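Local atomic coordinates of putative capsular polysaccharide biosynthesis protein (Streptococcus pneumoniae serotype 4, PDB entry 6EWJ), a protein that probably acts as a pyridoxal phosphate-dependent sugar aminotransferase of the DegT/DnrJ/EryC1 family, an essential enzyme of teichoic acid biosynthesis in the pneumococcus. Residues A[294-304]-A[397-406]; A[322-333]-A[374-383]. One frame throughout, in Å; residues are numbered along the deposited sequence.

Contact 1 (A[294-304]-A[397-406])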
loop_
_atom_site.group_PDB
_atom_site.type_symbol
_atom_site.label_atom_id
_atom_site.label_comp_id
_atom_site.label_asym_id
_atom_site.label_seq_id
_atom_site.Cartn_x
_atom_site.Cartn_y
_atom_site.Cartn_z
ATOM N N ARG A 294 -29.225 -15.280 18.592
ATOM C CA ARG A 294 -30.023 -16.377 18.010
ATOM C C ARG A 294 -29.173 -17.659 17.929
ATOM O O ARG A 294 -29.608 -18.744 18.353
ATOM C CB ARG A 294 -30.604 -15.957 16.648
ATOM C CG ARG A 294 -31.453 -17.006 15.956
ATOM C CD ARG A 294 -31.969 -16.516 14.625
ATOM N NE ARG A 294 -33.102 -15.642 14.852
ATOM C CZ ARG A 294 -34.379 -16.021 14.945
ATOM N NH1 ARG A 294 -34.762 -17.286 14.772
ATOM N NH2 ARG A 294 -35.287 -15.109 15.193
ATOM N N TYR A 295 -27.933 -17.517 17.456
ATOM C CA TYR A 295 -26.994 -18.651 17.470
ATOM C C TYR A 295 -26.775 -19.190 18.903
ATOM O O TYR A 295 -26.859 -20.399 19.156
ATOM C CB TYR A 295 -25.619 -18.230 16.897
ATOM C CG TYR A 295 -25.362 -18.268 15.394
ATOM C CD1 TYR A 295 -25.812 -19.313 14.600
ATOM C CD2 TYR A 295 -24.543 -17.297 14.800
ATOM C CE1 TYR A 295 -25.505 -19.365 13.233
ATOM C CE2 TYR A 295 -24.222 -17.336 13.437
ATOM C CZ TYR A 295 -24.709 -18.368 12.651
ATOM O OH TYR A 295 -24.366 -18.445 11.329
ATOM N N ASP A 296 -26.444 -18.274 19.812
ATOM C CA ASP A 296 -26.207 -18.623 21.209
ATOM C C ASP A 296 -27.379 -19.409 21.800
ATOM O O ASP A 296 -27.145 -20.458 22.403
ATOM C CB ASP A 296 -25.933 -17.401 22.070
ATOM C CG ASP A 296 -24.563 -16.782 21.823
ATOM O OD1 ASP A 296 -23.667 -17.370 21.119
ATOM O OD2 ASP A 296 -24.385 -15.657 22.337
ATOM N N SER A 297 -28.616 -18.953 21.626
ATOM C CA SER A 297 -29.764 -19.732 22.182
ATOM C C SER A 297 -29.910 -21.065 21.457
ATOM O O SER A 297 -30.139 -22.077 22.070
ATOM C CB SER A 297 -31.098 -18.981 22.145
ATOM O OG SER A 297 -30.952 -17.588 22.429
ATOM N N GLY A 298 -29.693 -21.060 20.139
ATOM C CA GLY A 298 -29.705 -22.290 19.335
ATOM C C GLY A 298 -28.713 -23.383 19.746
ATOM O O GLY A 298 -29.073 -24.560 19.782
ATOM N N PHE A 299 -27.493 -22.984 20.099
ATOM C CA PHE A 299 -26.430 -23.909 20.477
ATOM C C PHE A 299 -26.386 -24.262 21.972
ATOM O O PHE A 299 -25.632 -25.135 22.348
ATOM C CB PHE A 299 -25.066 -23.392 19.995
ATOM C CG PHE A 299 -24.963 -23.295 18.489
ATOM C CD1 PHE A 299 -25.344 -24.378 17.682
ATOM C CD2 PHE A 299 -24.501 -22.141 17.874
ATOM C CE1 PHE A 299 -25.263 -24.293 16.304
ATOM C CE2 PHE A 299 -24.439 -22.049 16.487
ATOM C CZ PHE A 299 -24.820 -23.115 15.708
ATOM N N ALA A 300 -27.178 -23.573 22.791
ATOM C CA ALA A 300 -27.249 -23.824 24.247
ATOM C C ALA A 300 -27.489 -25.290 24.541
ATOM O O ALA A 300 -28.353 -25.922 23.912
ATOM C CB ALA A 300 -28.332 -22.988 24.863
ATOM N N GLY A 301 -26.679 -25.858 25.453
ATOM C CA GLY A 301 -26.802 -27.271 25.833
ATOM C C GLY A 301 -26.276 -28.283 24.816
ATOM O O GLY A 301 -26.300 -29.471 25.086
ATOM N N SER A 302 -25.806 -27.840 23.640
ATOM C CA SER A 302 -25.287 -28.773 22.631
ATOM C C SER A 302 -23.777 -28.939 22.783
ATOM O O SER A 302 -23.124 -28.312 23.600
ATOM C CB SER A 302 -25.623 -28.266 21.221
ATOM O OG SER A 302 -24.785 -27.168 20.815
ATOM N N ARG A 303 -23.202 -29.742 21.920
ATOM C CA ARG A 303 -21.745 -29.898 21.864
ATOM C C ARG A 303 -21.027 -28.668 21.207
ATOM O O ARG A 303 -19.822 -28.435 21.389
ATOM C CB ARG A 303 -21.498 -31.167 21.067
ATOM C CG ARG A 303 -20.302 -32.051 21.364
ATOM C CD ARG A 303 -20.263 -33.167 20.266
ATOM N NE ARG A 303 -21.593 -33.329 19.636
ATOM C CZ ARG A 303 -22.450 -34.342 19.800
ATOM N NH1 ARG A 303 -22.170 -35.436 20.535
ATOM N NH2 ARG A 303 -23.632 -34.280 19.191
ATOM N N ILE A 304 -21.789 -27.882 20.467
ATOM C CA ILE A 304 -21.264 -26.684 19.797
ATOM C C ILE A 304 -21.099 -25.589 20.840
ATOM O O ILE A 304 -22.099 -25.081 21.368
ATOM C CB ILE A 304 -22.195 -26.301 18.642
ATOM C CG1 ILE A 304 -22.132 -27.403 17.566
ATOM C CG2 ILE A 304 -21.798 -24.953 18.021
ATOM C CD1 ILE A 304 -23.443 -27.659 16.883
ATOM N N ILE A 397 -28.640 -22.897 9.754
ATOM C CA ILE A 397 -27.247 -23.188 10.161
ATOM C C ILE A 397 -27.226 -23.861 11.551
ATOM O O ILE A 397 -26.536 -24.857 11.748
ATOM C CB ILE A 397 -26.358 -21.910 10.141
ATOM C CG1 ILE A 397 -26.138 -21.442 8.691
ATOM C CG2 ILE A 397 -25.001 -22.156 10.775
ATOM C CD1 ILE A 397 -25.656 -20.016 8.545
ATOM N N ILE A 398 -27.990 -23.322 12.494
ATOM C CA ILE A 398 -28.102 -23.925 13.837
ATOM C C ILE A 398 -28.479 -25.418 13.757
ATOM O O ILE A 398 -27.769 -26.293 14.237
ATOM C CB ILE A 398 -29.127 -23.147 14.703
ATOM C CG1 ILE A 398 -28.576 -21.778 15.070
ATOM C CG2 ILE A 398 -29.467 -23.902 16.010
ATOM C CD1 ILE A 398 -29.642 -20.822 15.552
ATOM N N GLU A 399 -29.611 -25.686 13.122
ATOM C CA GLU A 399 -30.140 -27.018 13.131
ATOM C C GLU A 399 -29.236 -27.979 12.277
ATOM O O GLU A 399 -28.956 -29.095 12.723
ATOM C CB GLU A 399 -31.678 -27.039 12.993
ATOM C CG GLU A 399 -32.103 -26.959 11.589
ATOM C CD GLU A 399 -32.143 -28.345 10.950
ATOM O OE1 GLU A 399 -31.085 -29.016 10.892
ATOM O OE2 GLU A 399 -33.245 -28.787 10.543
ATOM N N THR A 400 -28.697 -27.506 11.137
ATOM C CA THR A 400 -27.772 -28.310 10.285
ATOM C C THR A 400 -26.432 -28.625 10.970
ATOM O O THR A 400 -25.961 -29.756 10.931
ATOM C CB THR A 400 -27.495 -27.638 8.923
ATOM O OG1 THR A 400 -28.722 -27.363 8.238
ATOM C CG2 THR A 400 -26.634 -28.537 8.038
ATOM N N PHE A 401 -25.850 -27.641 11.642
ATOM C CA PHE A 401 -24.580 -27.833 12.327
ATOM C C PHE A 401 -24.727 -28.878 13.464
ATOM O O PHE A 401 -23.866 -29.763 13.621
ATOM C CB PHE A 401 -24.077 -26.469 12.841
ATOM C CG PHE A 401 -22.672 -26.444 13.363
ATOM C CD1 PHE A 401 -21.702 -27.398 13.005
ATOM C CD2 PHE A 401 -22.292 -25.412 14.189
ATOM C CE1 PHE A 401 -20.407 -27.310 13.493
ATOM C CE2 PHE A 401 -21.006 -25.314 14.676
ATOM C CZ PHE A 401 -20.059 -26.269 14.340
ATOM N N LYS A 402 -25.831 -28.804 14.216
ATOM C CA LYS A 402 -26.106 -29.838 15.231
ATOM C C LYS A 402 -26.238 -31.236 14.627
ATOM O O LYS A 402 -25.536 -32.147 15.041
ATOM C CB LYS A 402 -27.380 -29.541 16.007
ATOM C CG LYS A 402 -27.271 -28.363 16.952
ATOM C CD LYS A 402 -28.609 -28.206 17.651
ATOM C CE LYS A 402 -29.045 -26.785 17.757
ATOM N NZ LYS A 402 -30.304 -26.675 18.551
ATOM N N THR A 403 -27.106 -31.374 13.620
ATOM C CA THR A 403 -27.335 -32.656 12.938
ATOM C C THR A 403 -26.055 -33.226 12.333
ATOM O O THR A 403 -25.774 -34.427 12.463
ATOM C CB THR A 403 -28.408 -32.523 11.832
ATOM O OG1 THR A 403 -29.630 -32.088 12.415
ATOM C CG2 THR A 403 -28.667 -33.866 11.093
ATOM N N VAL A 404 -25.300 -32.364 11.662
ATOM C CA VAL A 404 -24.063 -32.774 11.001
ATOM C C VAL A 404 -23.013 -33.236 11.994
ATOM O O VAL A 404 -22.376 -34.256 11.770
ATOM C CB VAL A 404 -23.504 -31.649 10.089
ATOM C CG1 VAL A 404 -22.028 -31.843 9.810
ATOM C CG2 VAL A 404 -24.282 -31.614 8.776
ATOM N N SER A 405 -22.801 -32.463 13.050
ATOM C CA SER A 405 -21.854 -32.833 14.108
ATOM C C SER A 405 -22.196 -34.193 14.714
ATOM O O SER A 405 -21.328 -35.052 14.856
ATOM C CB SER A 405 -21.837 -31.777 15.224
ATOM O OG SER A 405 -21.412 -30.512 14.720
ATOM N N GLU A 406 -23.468 -34.373 15.077
ATOM C CA GLU A 406 -23.953 -35.671 15.607
ATOM C C GLU A 406 -23.666 -36.806 14.623
ATOM O O GLU A 406 -23.099 -37.828 14.990
ATOM C CB GLU A 406 -25.455 -35.626 15.884
ATOM C CG GLU A 406 -25.891 -34.764 17.060
ATOM C CD GLU A 406 -27.408 -34.591 17.131
ATOM O OE1 GLU A 406 -28.117 -35.605 16.892
ATOM O OE2 GLU A 406 -27.894 -33.464 17.428
#
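With CG1 turned anti to its carbonyl carbon (chi1 -70°) and the chain continuing nearly straight, Ile398 slots as a knob among Arg294, Tyr295, Gly298 and Phe299. Its CG2 branch lies over the backbone at Gly298, with Ile398 CG2 3.7 Å from Gly298 CA. Because that glycine carries no side chain, Gly298 CA and Ile398 CA come within 6.0 Å, although the segment axes stay 9.8 Å apart at their closest and cross at -35°. In Phe401, CG stands anti to the backbone N, which turns the ring edge toward the face of Phe299 in an offset edge-to-face pair. The planes stand at 88° and the centroids 5.7 Å apart. Past the helix end, Ile304 covers one face of Phe401: Ile304 CD1 lies 3.9 Å from the ring centroid, a CH-pi contact. Tyr295 meets Ile397 and Ile398 along its ring edge, while its hydroxyl is bonded to the carbonyl of Pro384. At the outer margin, Lys402 reaches back to donate from NZ to Gly298 O at 2.7 Å, gripping a carbonyl near the C-terminal end of helix 268-299. The contact thus clasps helix 268-299 and the turn after it against helix 391-409; strand 321-325 and Leu383 of strand 380-383 meet its aromatic side chains, and helix 330-342 packs against Phe401.

Contact 2 (A[322-333]-A[374-383])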
loop_
_atom_site.group_PDB
_atom_site.type_symbol
_atom_site.label_atom_id
_atom_site.label_comp_id
_atom_site.label_asym_id
_atom_site.label_seq_id
_atom_site.Cartn_x
_atom_site.Cartn_y
_atom_site.Cartn_z
ATOM N N ILE A 322 -17.008 -17.727 16.161
ATOM C CA ILE A 322 -16.080 -18.805 16.456
ATOM C C ILE A 322 -16.729 -19.834 17.390
ATOM O O ILE A 322 -17.303 -19.462 18.447
ATOM C CB ILE A 322 -14.761 -18.224 17.030
ATOM C CG1 ILE A 322 -14.102 -17.371 15.901
ATOM C CG2 ILE A 322 -13.889 -19.361 17.592
ATOM C CD1 ILE A 322 -12.670 -16.915 16.078
ATOM N N THR A 323 -16.651 -21.110 16.990
ATOM C CA THR A 323 -17.164 -22.212 17.792
ATOM C C THR A 323 -16.114 -23.256 17.903
ATOM O O THR A 323 -15.226 -23.362 17.040
ATOM C CB THR A 323 -18.474 -22.866 17.277
ATOM O OG1 THR A 323 -18.208 -23.814 16.214
ATOM C CG2 THR A 323 -19.521 -21.809 16.816
ATOM N N ARG A 324 -16.183 -24.008 18.992
ATOM C CA ARG A 324 -15.450 -25.237 19.132
ATOM C C ARG A 324 -16.419 -26.399 19.431
ATOM O O ARG A 324 -17.347 -26.227 20.219
ATOM C CB ARG A 324 -14.382 -25.102 20.214
ATOM C CG ARG A 324 -13.331 -24.050 19.912
ATOM C CD ARG A 324 -12.375 -23.861 21.057
ATOM N NE ARG A 324 -11.614 -25.073 21.305
ATOM C CZ ARG A 324 -10.835 -25.284 22.365
ATOM N NH1 ARG A 324 -10.746 -24.358 23.327
ATOM N NH2 ARG A 324 -10.174 -26.428 22.493
ATOM N N VAL A 325 -16.238 -27.539 18.756
ATOM C CA VAL A 325 -17.130 -28.692 18.871
ATOM C C VAL A 325 -16.499 -29.685 19.860
ATOM O O VAL A 325 -15.427 -30.252 19.598
ATOM C CB VAL A 325 -17.420 -29.384 17.519
ATOM C CG1 VAL A 325 -18.571 -30.373 17.661
ATOM C CG2 VAL A 325 -17.781 -28.347 16.456
ATOM N N GLU A 326 -17.107 -29.825 21.030
ATOM C CA GLU A 326 -16.529 -30.678 22.053
ATOM C C GLU A 326 -16.314 -32.081 21.525
ATOM O O GLU A 326 -17.199 -32.652 20.892
ATOM C CB GLU A 326 -17.382 -30.764 23.302
ATOM C CG GLU A 326 -16.780 -31.730 24.345
ATOM C CD GLU A 326 -17.246 -31.483 25.750
ATOM O OE1 GLU A 326 -17.662 -30.344 26.046
ATOM O OE2 GLU A 326 -17.180 -32.433 26.565
ATOM N N GLY A 327 -15.151 -32.641 21.839
ATOM C CA GLY A 327 -14.882 -34.053 21.564
ATOM C C GLY A 327 -14.470 -34.392 20.141
ATOM O O GLY A 327 -14.250 -35.566 19.836
ATOM N N ALA A 328 -14.344 -33.396 19.266
ATOM C CA ALA A 328 -14.033 -33.618 17.851
ATOM C C ALA A 328 -12.518 -33.585 17.606
ATOM O O ALA A 328 -11.829 -32.659 18.027
ATOM C CB ALA A 328 -14.736 -32.565 16.965
ATOM N N SER A 329 -12.026 -34.584 16.892
ATOM C CA SER A 329 -10.637 -34.576 16.416
ATOM C C SER A 329 -10.469 -33.645 15.224
ATOM O O SER A 329 -11.431 -33.212 14.610
ATOM C CB SER A 329 -10.194 -35.985 16.004
ATOM O OG SER A 329 -10.832 -36.400 14.797
ATOM N N LEU A 330 -9.210 -33.394 14.883
ATOM C CA LEU A 330 -8.845 -32.716 13.643
ATOM C C LEU A 330 -9.594 -33.244 12.426
ATOM O O LEU A 330 -10.205 -32.472 11.681
ATOM C CB LEU A 330 -7.333 -32.839 13.377
ATOM C CG LEU A 330 -6.819 -32.053 12.156
ATOM C CD1 LEU A 330 -7.116 -30.569 12.314
ATOM C CD2 LEU A 330 -5.334 -32.269 11.984
ATOM N N GLU A 331 -9.564 -34.558 12.250
ATOM C CA GLU A 331 -10.141 -35.193 11.090
ATOM C C GLU A 331 -11.651 -35.053 11.078
ATOM O O GLU A 331 -12.287 -34.818 10.031
ATOM C CB GLU A 331 -9.663 -36.648 11.032
ATOM C CG GLU A 331 -10.324 -37.433 9.911
ATOM C CD GLU A 331 -9.664 -38.769 9.643
ATOM O OE1 GLU A 331 -8.879 -39.248 10.517
ATOM O OE2 GLU A 331 -9.983 -39.341 8.573
ATOM N N GLU A 332 -12.232 -35.137 12.259
ATOM C CA GLU A 332 -13.686 -35.033 12.407
ATOM C C GLU A 332 -14.137 -33.603 12.167
ATOM O O GLU A 332 -15.154 -33.376 11.514
ATOM C CB GLU A 332 -14.132 -35.547 13.780
ATOM C CG GLU A 332 -13.971 -37.049 13.943
ATOM C CD GLU A 332 -14.127 -37.512 15.389
ATOM O OE1 GLU A 332 -13.870 -36.708 16.313
ATOM O OE2 GLU A 332 -14.514 -38.663 15.599
ATOM N N ARG A 333 -13.373 -32.637 12.667
ATOM C CA ARG A 333 -13.652 -31.207 12.371
ATOM C C ARG A 333 -13.669 -30.974 10.882
ATOM O O ARG A 333 -14.565 -30.288 10.348
ATOM C CB ARG A 333 -12.632 -30.258 13.021
ATOM C CG ARG A 333 -13.039 -28.750 12.968
ATOM C CD ARG A 333 -12.690 -28.018 11.674
ATOM N NE ARG A 333 -11.295 -28.248 11.334
ATOM C CZ ARG A 333 -10.270 -27.635 11.898
ATOM N NH1 ARG A 333 -10.433 -26.691 12.808
ATOM N NH2 ARG A 333 -9.050 -27.962 11.501
ATOM N N TYR A 374 -2.791 -25.256 19.451
ATOM C CA TYR A 374 -3.222 -26.388 18.633
ATOM C C TYR A 374 -4.634 -26.875 19.010
ATOM O O TYR A 374 -5.433 -27.188 18.150
ATOM C CB TYR A 374 -2.230 -27.562 18.724
ATOM C CG TYR A 374 -2.598 -28.626 17.742
ATOM C CD1 TYR A 374 -2.227 -28.484 16.390
ATOM C CD2 TYR A 374 -3.344 -29.756 18.119
ATOM C CE1 TYR A 374 -2.599 -29.417 15.461
ATOM C CE2 TYR A 374 -3.714 -30.703 17.178
ATOM C CZ TYR A 374 -3.327 -30.520 15.860
ATOM O OH TYR A 374 -3.651 -31.436 14.898
ATOM N N ALA A 375 -4.870 -27.031 20.302
ATOM C CA ALA A 375 -6.104 -27.658 20.766
ATOM C C ALA A 375 -7.294 -26.744 20.446
ATOM O O ALA A 375 -8.356 -27.229 20.078
ATOM C CB ALA A 375 -6.029 -28.021 22.262
ATOM N N PHE A 376 -7.085 -25.433 20.511
ATOM C CA PHE A 376 -8.130 -24.465 20.108
ATOM C C PHE A 376 -8.500 -24.597 18.651
ATOM O O PHE A 376 -9.670 -24.650 18.311
ATOM C CB PHE A 376 -7.637 -23.048 20.375
ATOM C CG PHE A 376 -8.628 -21.977 20.044
ATOM C CD1 PHE A 376 -8.678 -21.434 18.759
ATOM C CD2 PHE A 376 -9.496 -21.493 21.016
ATOM C CE1 PHE A 376 -9.571 -20.410 18.444
ATOM C CE2 PHE A 376 -10.404 -20.471 20.709
ATOM C CZ PHE A 376 -10.439 -19.929 19.425
ATOM N N PHE A 377 -7.469 -24.651 17.814
ATOM C CA PHE A 377 -7.581 -24.843 16.358
ATOM C C PHE A 377 -8.224 -26.143 15.959
ATOM O O PHE A 377 -9.099 -26.184 15.094
ATOM C CB PHE A 377 -6.198 -24.760 15.720
ATOM C CG PHE A 377 -6.079 -25.477 14.399
ATOM C CD1 PHE A 377 -6.695 -24.963 13.238
ATOM C CD2 PHE A 377 -5.329 -26.658 14.289
ATOM C CE1 PHE A 377 -6.624 -25.644 12.028
ATOM C CE2 PHE A 377 -5.264 -27.320 13.081
ATOM C CZ PHE A 377 -5.894 -26.798 11.941
ATOM N N GLU A 378 -7.789 -27.215 16.585
ATOM C CA GLU A 378 -8.229 -28.548 16.238
ATOM C C GLU A 378 -9.754 -28.781 16.059
ATOM O O GLU A 378 -10.164 -29.507 15.139
ATOM C CB GLU A 378 -7.695 -29.549 17.290
ATOM C CG GLU A 378 -7.710 -30.986 16.822
ATOM C CD GLU A 378 -7.355 -31.996 17.907
ATOM O OE1 GLU A 378 -6.999 -31.622 19.042
ATOM O OE2 GLU A 378 -7.398 -33.188 17.586
ATOM N N ASN A 379 -10.569 -28.216 16.948
ATOM C CA ASN A 379 -12.023 -28.433 16.932
ATOM C C ASN A 379 -12.819 -27.141 16.625
ATOM O O ASN A 379 -14.011 -27.077 16.866
ATOM C CB ASN A 379 -12.493 -29.072 18.234
ATOM C CG ASN A 379 -12.232 -28.218 19.457
ATOM O OD1 ASN A 379 -11.320 -27.378 19.477
ATOM N ND2 ASN A 379 -12.992 -28.451 20.496
ATOM N N GLU A 380 -12.143 -26.158 16.053
ATOM C CA GLU A 380 -12.705 -24.858 15.832
ATOM C C GLU A 380 -13.378 -24.806 14.474
ATOM O O GLU A 380 -12.790 -25.251 13.461
ATOM C CB GLU A 380 -11.635 -23.778 15.952
ATOM C CG GLU A 380 -12.177 -22.357 16.041
ATOM C CD GLU A 380 -12.624 -21.763 14.710
ATOM O OE1 GLU A 380 -12.024 -22.063 13.651
ATOM O OE2 GLU A 380 -13.579 -20.942 14.692
ATOM N N ILE A 381 -14.601 -24.274 14.459
ATOM C CA ILE A 381 -15.314 -23.940 13.241
ATOM C C ILE A 381 -15.956 -22.569 13.358
ATOM O O ILE A 381 -16.687 -22.270 14.320
ATOM C CB ILE A 381 -16.375 -25.003 12.893
ATOM C CG1 ILE A 381 -15.685 -26.359 12.558
ATOM C CG2 ILE A 381 -17.189 -24.600 11.681
ATOM C CD1 ILE A 381 -16.633 -27.540 12.491
ATOM N N THR A 382 -15.722 -21.737 12.354
ATOM C CA THR A 382 -16.338 -20.455 12.310
ATOM C C THR A 382 -17.546 -20.512 11.391
ATOM O O THR A 382 -17.427 -20.873 10.218
ATOM C CB THR A 382 -15.366 -19.374 11.827
ATOM O OG1 THR A 382 -14.117 -19.559 12.459
ATOM C CG2 THR A 382 -15.860 -17.999 12.154
ATOM N N LEU A 383 -18.703 -20.143 11.936
ATOM C CA LEU A 383 -19.941 -20.032 11.163
ATOM C C LEU A 383 -20.110 -18.635 10.649
ATOM O O LEU A 383 -19.552 -17.723 11.250
ATOM C CB LEU A 383 -21.155 -20.351 12.040
ATOM C CG LEU A 383 -21.131 -21.702 12.769
ATOM C CD1 LEU A 383 -22.396 -21.850 13.596
ATOM C CD2 LEU A 383 -20.975 -22.856 11.805
#
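Strands 321-325 and 380-383, the second and third of a three-stranded antiparallel sheet begun by 304-306, pair in this contact, and the turn from helix 371-378 into strand 380-383 is bridged by hydrogen bonds from Arg324 and Arg333. Thr323 and Ile381 make the hydrogen-bonded pair, with Ile381 N 2.8 Å from Thr323 O; Ile381 O is gripped twice, by Thr323 N and by Thr323 OG1. Asn379 extends the pairing through both backbone and side chain. Its carbonyl accepts from Val325 N, its ND2 approaches Val325 O from above the carbonyl plane, and Asn379 OD1 receives Arg324 NE at 3.0 Å, almost in the guanidinium plane (N-H...O 164°). The guanidinium and amide planes are nearly perpendicular, at 86°, and Phe376 CA covers one guanidinium face. Arg333, bent at chi2 (-84°) and chi3, curls its NH1 between two carbonyls: it reaches Glu380 O at 2.8 Å, in the carbonyl plane on a lone pair, and Phe377 O in a weak, bent bond despite the 2.7 Å. Its methylenes run alongside Ile381 in the opposite sense, with Arg333 CD 3.5 Å from Ile381 CG1. Where Ser329 and Glu332 form a capping box, Leu330 N donates to Glu378 OE2 at 3.3 Å. Trp253 of the second subunit makes a cation-pi contact with Arg333, strand 304-306 flanks strand 321-325, and Phe401 of helix 391-409 touches Thr323 and Val325.

Both contacts belong to the same small alpha/beta unit, their centres 14 Å apart. Contact 1 joins two helices and the turn leading to strand 304-306 by interlocked apolar side chains, with one lysine-carbonyl bond at its margin; contact 2 relies on backbone pairing and arginine- and asparagine-centred hydrogen bonds. Each mixes buried with partly exposed residues. They meet through Phe401, whose CE2 is 3.5 Å from Thr323 OG1, and through Leu383, which packs on Phe299 and Phe401. Contact 1 lies away from the pyridoxal phosphate site and touches no other subunit; contact 2 reaches the second subunit and places Ile322 about 6 Å, side chain to side chain, from Tyr351 and His179, which bind pyridoxal phosphate in another structure of this protein, although none is bound here.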